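Local coordinates for protein aspartate aminotransferase (Plasmodium falciparum, PDB 3K7Y) that probably catalyses the reversible transfer of an amino group between L-aspartate and 2-oxoglutarate, giving oxaloacetate and L-glutamate, with pyridoxal 5'-phosphate as cofactor, at residues I214-E226 and I311-N323. Sequence-based numbering, arbitrary orientation.
Sequences IAYQGFGHTNLEE and IKELSQLSQRITN. With PLP (pyridoxal-5'-phosphate), chain B.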
loop_
_atom_site.group_PDB
_atom_site.type_symbol
_atom_site.label_atom_id
_atom_site.label_comp_id
_atom_site.label_asym_id
_atom_site.label_seq_id
_atom_site.Cartn_x
_atom_site.Cartn_y
_atom_site.Cartn_z
ATOM N N ILE A 214 7.920 12.670 -10.945
ATOM C CA ILE A 214 7.006 13.795 -10.989
ATOM C C ILE A 214 6.110 13.823 -9.750
ATOM O O ILE A 214 5.053 13.195 -9.723
ATOM C CB ILE A 214 6.213 13.820 -12.325
ATOM C CG1 ILE A 214 7.040 14.498 -13.404
ATOM C CG2 ILE A 214 4.929 14.606 -12.196
ATOM C CD1 ILE A 214 7.820 13.561 -14.219
ATOM N N ALA A 215 6.553 14.560 -8.731
ATOM C CA ALA A 215 5.765 14.765 -7.524
ATOM C C ALA A 215 4.979 16.072 -7.481
ATOM O O ALA A 215 4.041 16.200 -6.684
ATOM C CB ALA A 215 6.634 14.666 -6.333
ATOM N N TYR A 216 5.349 17.041 -8.322
ATOM C CA TYR A 216 4.718 18.367 -8.269
ATOM C C TYR A 216 4.390 18.982 -9.632
ATOM O O TYR A 216 4.907 20.056 -9.969
ATOM C CB TYR A 216 5.600 19.361 -7.499
ATOM C CG TYR A 216 6.238 18.826 -6.251
ATOM C CD1 TYR A 216 5.562 18.859 -5.041
ATOM C CD2 TYR A 216 7.530 18.305 -6.276
ATOM C CE1 TYR A 216 6.147 18.373 -3.889
ATOM C CE2 TYR A 216 8.119 17.808 -5.127
ATOM C CZ TYR A 216 7.421 17.848 -3.937
ATOM O OH TYR A 216 7.982 17.358 -2.784
ATOM N N GLN A 217 3.539 18.332 -10.421
ATOM C CA GLN A 217 3.082 18.977 -11.648
ATOM C C GLN A 217 2.316 20.217 -11.224
ATOM O O GLN A 217 1.348 20.120 -10.468
ATOM C CB GLN A 217 2.182 18.065 -12.482
ATOM C CG GLN A 217 2.830 17.483 -13.731
ATOM C CD GLN A 217 1.811 17.169 -14.829
ATOM O OE1 GLN A 217 0.743 16.639 -14.566
ATOM N NE2 GLN A 217 2.149 17.496 -16.063
ATOM N N GLY A 218 2.773 21.381 -11.671
ATOM C CA GLY A 218 2.027 22.629 -11.461
ATOM C C GLY A 218 2.564 23.573 -10.399
ATOM O O GLY A 218 1.890 24.545 -10.024
ATOM N N PHE A 219 3.778 23.295 -9.926
ATOM C CA PHE A 219 4.431 24.135 -8.929
ATOM C C PHE A 219 5.632 24.908 -9.474
ATOM O O PHE A 219 6.025 25.934 -8.919
ATOM C CB PHE A 219 4.816 23.301 -7.715
ATOM C CG PHE A 219 3.644 22.886 -6.886
ATOM C CD1 PHE A 219 3.075 23.767 -5.976
ATOM C CD2 PHE A 219 3.102 21.611 -7.013
ATOM C CE1 PHE A 219 1.980 23.385 -5.194
ATOM C CE2 PHE A 219 2.007 21.214 -6.231
ATOM C CZ PHE A 219 1.447 22.106 -5.321
ATOM N N GLY A 220 6.196 24.425 -10.570
ATOM C CA GLY A 220 7.349 25.072 -11.178
ATOM C C GLY A 220 6.960 26.250 -12.035
ATOM O O GLY A 220 7.725 27.206 -12.196
ATOM N N HIS A 221 5.756 26.182 -12.592
ATOM C CA HIS A 221 5.281 27.208 -13.512
ATOM C C HIS A 221 3.868 27.655 -13.205
ATOM O O HIS A 221 3.315 27.317 -12.160
ATOM C CB HIS A 221 5.383 26.697 -14.942
ATOM C CG HIS A 221 6.788 26.440 -15.380
ATOM N ND1 HIS A 221 7.838 27.251 -15.010
ATOM C CD2 HIS A 221 7.314 25.475 -16.166
ATOM C CE1 HIS A 221 8.954 26.790 -15.543
ATOM N NE2 HIS A 221 8.663 25.717 -16.254
ATOM N N THR A 222 3.299 28.436 -14.116
ATOM C CA THR A 222 1.906 28.858 -14.020
ATOM C C THR A 222 1.025 27.847 -14.757
ATOM O O THR A 222 0.001 27.404 -14.237
ATOM C CB THR A 222 1.724 30.279 -14.574
ATOM O OG1 THR A 222 2.847 30.597 -15.406
ATOM C CG2 THR A 222 1.655 31.291 -13.433
ATOM N N ASN A 223 1.440 27.485 -15.967
ATOM C CA ASN A 223 0.810 26.405 -16.706
ATOM C C ASN A 223 1.438 25.119 -16.230
ATOM O O ASN A 223 2.648 25.062 -16.039
ATOM C CB ASN A 223 1.014 26.583 -18.218
ATOM C CG ASN A 223 0.331 25.492 -19.050
ATOM O OD1 ASN A 223 -0.102 24.460 -18.533
ATOM N ND2 ASN A 223 0.245 25.722 -20.351
ATOM N N LEU A 224 0.620 24.092 -16.025
ATOM C CA LEU A 224 1.113 22.845 -15.441
ATOM C C LEU A 224 1.501 21.830 -16.506
ATOM O O LEU A 224 2.057 20.774 -16.195
ATOM C CB LEU A 224 0.119 22.261 -14.424
ATOM C CG LEU A 224 -1.211 21.742 -14.955
ATOM C CD1 LEU A 224 -1.103 20.265 -15.249
ATOM C CD2 LEU A 224 -2.307 21.991 -13.946
ATOM N N GLU A 225 1.220 22.145 -17.761
ATOM C CA GLU A 225 1.745 21.327 -18.837
ATOM C C GLU A 225 3.198 21.694 -19.068
ATOM O O GLU A 225 3.962 20.871 -19.546
ATOM C CB GLU A 225 0.926 21.466 -20.119
ATOM C CG GLU A 225 -0.481 20.896 -20.007
ATOM C CD GLU A 225 -1.156 20.656 -21.354
ATOM O OE1 GLU A 225 -1.851 19.624 -21.482
ATOM O OE2 GLU A 225 -0.996 21.477 -22.287
ATOM N N GLU A 226 3.572 22.926 -18.714
ATOM C CA GLU A 226 4.969 23.383 -18.810
ATOM C C GLU A 226 5.893 22.417 -18.061
ATOM O O GLU A 226 6.811 21.853 -18.655
ATOM C CB GLU A 226 5.151 24.814 -18.263
ATOM C CG GLU A 226 4.999 25.979 -19.264
ATOM C CD GLU A 226 5.719 27.274 -18.803
ATOM O OE1 GLU A 226 6.973 27.287 -18.860
ATOM O OE2 GLU A 226 5.045 28.271 -18.399
ATOM N N ILE A 311 -7.454 22.899 -11.630
ATOM C CA ILE A 311 -6.348 23.542 -12.384
ATOM C C ILE A 311 -6.163 25.027 -12.038
ATOM O O ILE A 311 -5.025 25.491 -11.857
ATOM C CB ILE A 311 -6.534 23.448 -13.913
ATOM C CG1 ILE A 311 -6.489 22.006 -14.387
ATOM C CG2 ILE A 311 -5.457 24.251 -14.645
ATOM C CD1 ILE A 311 -7.171 21.819 -15.723
ATOM N N LYS A 312 -7.280 25.756 -11.960
ATOM C CA LYS A 312 -7.271 27.162 -11.583
ATOM C C LYS A 312 -6.686 27.374 -10.184
ATOM O O LYS A 312 -5.667 28.047 -10.061
ATOM C CB LYS A 312 -8.664 27.801 -11.729
ATOM C CG LYS A 312 -9.020 28.331 -13.148
ATOM C CD LYS A 312 -8.343 29.677 -13.477
ATOM C CE LYS A 312 -8.913 30.343 -14.749
ATOM N NZ LYS A 312 -9.899 31.465 -14.517
ATOM N N GLU A 313 -7.303 26.799 -9.146
ATOM C CA GLU A 313 -6.776 26.905 -7.768
ATOM C C GLU A 313 -5.310 26.460 -7.744
ATOM O O GLU A 313 -4.486 27.027 -7.018
ATOM C CB GLU A 313 -7.573 26.054 -6.765
ATOM C CG GLU A 313 -9.087 26.321 -6.642
ATOM C CD GLU A 313 -9.819 25.202 -5.866
ATOM O OE1 GLU A 313 -10.643 24.466 -6.472
ATOM O OE2 GLU A 313 -9.553 25.047 -4.650
ATOM N N LEU A 314 -5.001 25.444 -8.552
ATOM C CA LEU A 314 -3.644 24.976 -8.725
ATOM C C LEU A 314 -2.775 26.073 -9.315
ATOM O O LEU A 314 -1.722 26.384 -8.761
ATOM C CB LEU A 314 -3.604 23.721 -9.600
ATOM C CG LEU A 314 -2.266 22.987 -9.819
ATOM C CD1 LEU A 314 -1.389 23.725 -10.861
ATOM C CD2 LEU A 314 -1.488 22.722 -8.522
ATOM N N SER A 315 -3.202 26.658 -10.431
ATOM C CA SER A 315 -2.441 27.760 -11.040
ATOM C C SER A 315 -2.294 28.968 -10.105
ATOM O O SER A 315 -1.218 29.573 -10.025
ATOM C CB SER A 315 -3.057 28.191 -12.362
ATOM O OG SER A 315 -2.063 28.779 -13.171
ATOM N N GLN A 316 -3.389 29.298 -9.411
ATOM C CA GLN A 316 -3.410 30.264 -8.300
ATOM C C GLN A 316 -2.472 29.881 -7.141
ATOM O O GLN A 316 -2.071 30.738 -6.359
ATOM C CB GLN A 316 -4.841 30.450 -7.761
ATOM C CG GLN A 316 -5.531 31.760 -8.156
ATOM C CD GLN A 316 -6.448 31.651 -9.383
ATOM O OE1 GLN A 316 -7.061 30.613 -9.628
ATOM N NE2 GLN A 316 -6.557 32.741 -10.144
ATOM N N LEU A 317 -2.124 28.605 -7.024
ATOM C CA LEU A 317 -1.228 28.174 -5.944
ATOM C C LEU A 317 0.262 28.412 -6.233
ATOM O O LEU A 317 0.928 29.105 -5.468
ATOM C CB LEU A 317 -1.504 26.723 -5.531
ATOM C CG LEU A 317 -0.910 26.261 -4.204
ATOM C CD1 LEU A 317 -1.120 27.299 -3.121
ATOM C CD2 LEU A 317 -1.531 24.947 -3.790
ATOM N N SER A 318 0.776 27.855 -7.326
ATOM C CA SER A 318 2.178 28.063 -7.692
ATOM C C SER A 318 2.532 29.556 -7.745
ATOM O O SER A 318 3.650 29.947 -7.387
ATOM C CB SER A 318 2.502 27.406 -9.031
ATOM O OG SER A 318 1.920 28.136 -10.098
ATOM N N GLN A 319 1.590 30.386 -8.196
ATOM C CA GLN A 319 1.796 31.833 -8.161
ATOM C C GLN A 319 2.129 32.248 -6.721
ATOM O O GLN A 319 3.240 32.696 -6.449
ATOM C CB GLN A 319 0.587 32.616 -8.719
ATOM C CG GLN A 319 -0.387 33.174 -7.642
ATOM C CD GLN A 319 -1.501 34.095 -8.169
ATOM O OE1 GLN A 319 -1.716 34.221 -9.376
ATOM N NE2 GLN A 319 -2.216 34.740 -7.245
ATOM N N ARG A 320 1.191 32.041 -5.793
ATOM C CA ARG A 320 1.353 32.513 -4.417
ATOM C C ARG A 320 2.692 32.060 -3.845
ATOM O O ARG A 320 3.414 32.853 -3.240
ATOM C CB ARG A 320 0.195 32.059 -3.521
ATOM C CG ARG A 320 0.371 32.475 -2.059
ATOM C CD ARG A 320 -0.633 31.819 -1.073
ATOM N NE ARG A 320 -0.345 30.418 -0.704
ATOM C CZ ARG A 320 0.672 29.983 0.051
ATOM N NH1 ARG A 320 1.594 30.811 0.540
ATOM N NH2 ARG A 320 0.781 28.682 0.301
ATOM N N ILE A 321 3.021 30.790 -4.062
ATOM C CA ILE A 321 4.279 30.229 -3.598
ATOM C C ILE A 321 5.460 30.993 -4.183
ATOM O O ILE A 321 6.195 31.620 -3.426
ATOM C CB ILE A 321 4.375 28.715 -3.855
ATOM C CG1 ILE A 321 3.417 27.973 -2.910
ATOM C CG2 ILE A 321 5.793 28.232 -3.632
ATOM C CD1 ILE A 321 3.102 26.536 -3.295
ATOM N N THR A 322 5.634 30.994 -5.506
ATOM C CA THR A 322 6.825 31.646 -6.052
ATOM C C THR A 322 6.870 33.116 -5.620
ATOM O O THR A 322 7.952 33.678 -5.484
ATOM C CB THR A 322 7.044 31.445 -7.582
ATOM O OG1 THR A 322 6.341 32.437 -8.309
ATOM C CG2 THR A 322 6.609 30.078 -8.052
ATOM N N ASN A 323 5.700 33.704 -5.350
ATOM C CA ASN A 323 5.591 35.076 -4.804
ATOM C C ASN A 323 6.118 35.161 -3.369
ATOM O O ASN A 323 6.994 35.971 -3.062
ATOM C CB ASN A 323 4.143 35.612 -4.868
ATOM C CG ASN A 323 3.654 35.867 -6.307
ATOM O OD1 ASN A 323 4.389 35.657 -7.278
ATOM N ND2 ASN A 323 2.402 36.312 -6.439
HETATM N N1 PLP B . 9.428 11.958 -5.222
HETATM C C2 PLP B . 9.723 13.208 -4.742
HETATM C C2A PLP B . 10.784 13.988 -5.422
HETATM C C3 PLP B . 9.027 13.717 -3.656
HETATM O O3 PLP B . 9.309 14.975 -3.187
HETATM C C4 PLP B . 8.036 12.947 -3.045
HETATM C C4A PLP B . 7.218 13.597 -1.971
HETATM O O4A PLP B . 6.152 14.149 -2.276
HETATM C C5 PLP B . 7.720 11.664 -3.534
HETATM C C6 PLP B . 8.441 11.181 -4.628
HETATM C C5A PLP B . 6.665 10.734 -2.928
HETATM O O4P PLP B . 5.379 11.285 -2.704
HETATM P P PLP B . 4.246 10.440 -1.911
HETATM O O1P PLP B . 2.865 10.843 -2.344
HETATM O O2P PLP B . 4.316 10.776 -0.446
HETATM O O3P PLP B . 4.474 8.975 -2.204
#
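In this class-I (fold type I) aminotransferase, the cofactor-site loop that follows strand 209-214 of the central sheet rests on the long helix 304-335, with Gly-218, Phe-219, Thr-222 and Leu-224 meeting Leu-314, Ser-315 and Ser-318. At its start the loop supplies two residues of the PLP pocket: Tyr-216 OH is hydrogen-bonded to PLP O3 at 2.8 Å, and Ala-215 CB lies against the pyridine ring, 3.7 Å from PLP C3. Farther along, the chain turns onto the helix. Leu-314 CG stands anti to its own backbone N (chi1 -175°), which carries CD1 to within 3.6 Å of Gly-218 CA. The same methyl meets Leu-224 CD2, which also touches Ile-311 CG2 at 3.9 Å, the two side chains crossing nearly at right angles. On the cofactor side, the Phe-219 ring receives Ile-321 CD1 at its edge, 3.8 Å from CE1, while Leu-317 CD2 approaches obliquely; Lys-249 of the PLP site lies beside this phenyl ring. Asp-227 OD2 accepts from the backbone N of both Gly-218 and Gly-220, bracing the turn from within the loop. Two helix serines then grip consecutive carbonyls: Ser-318 OG donates to His-221 O at 2.6 Å, tilted 25° from the carbonyl plane, and Ser-315 OG reaches Thr-222 O at 2.7 Å from above that carbonyl's plane.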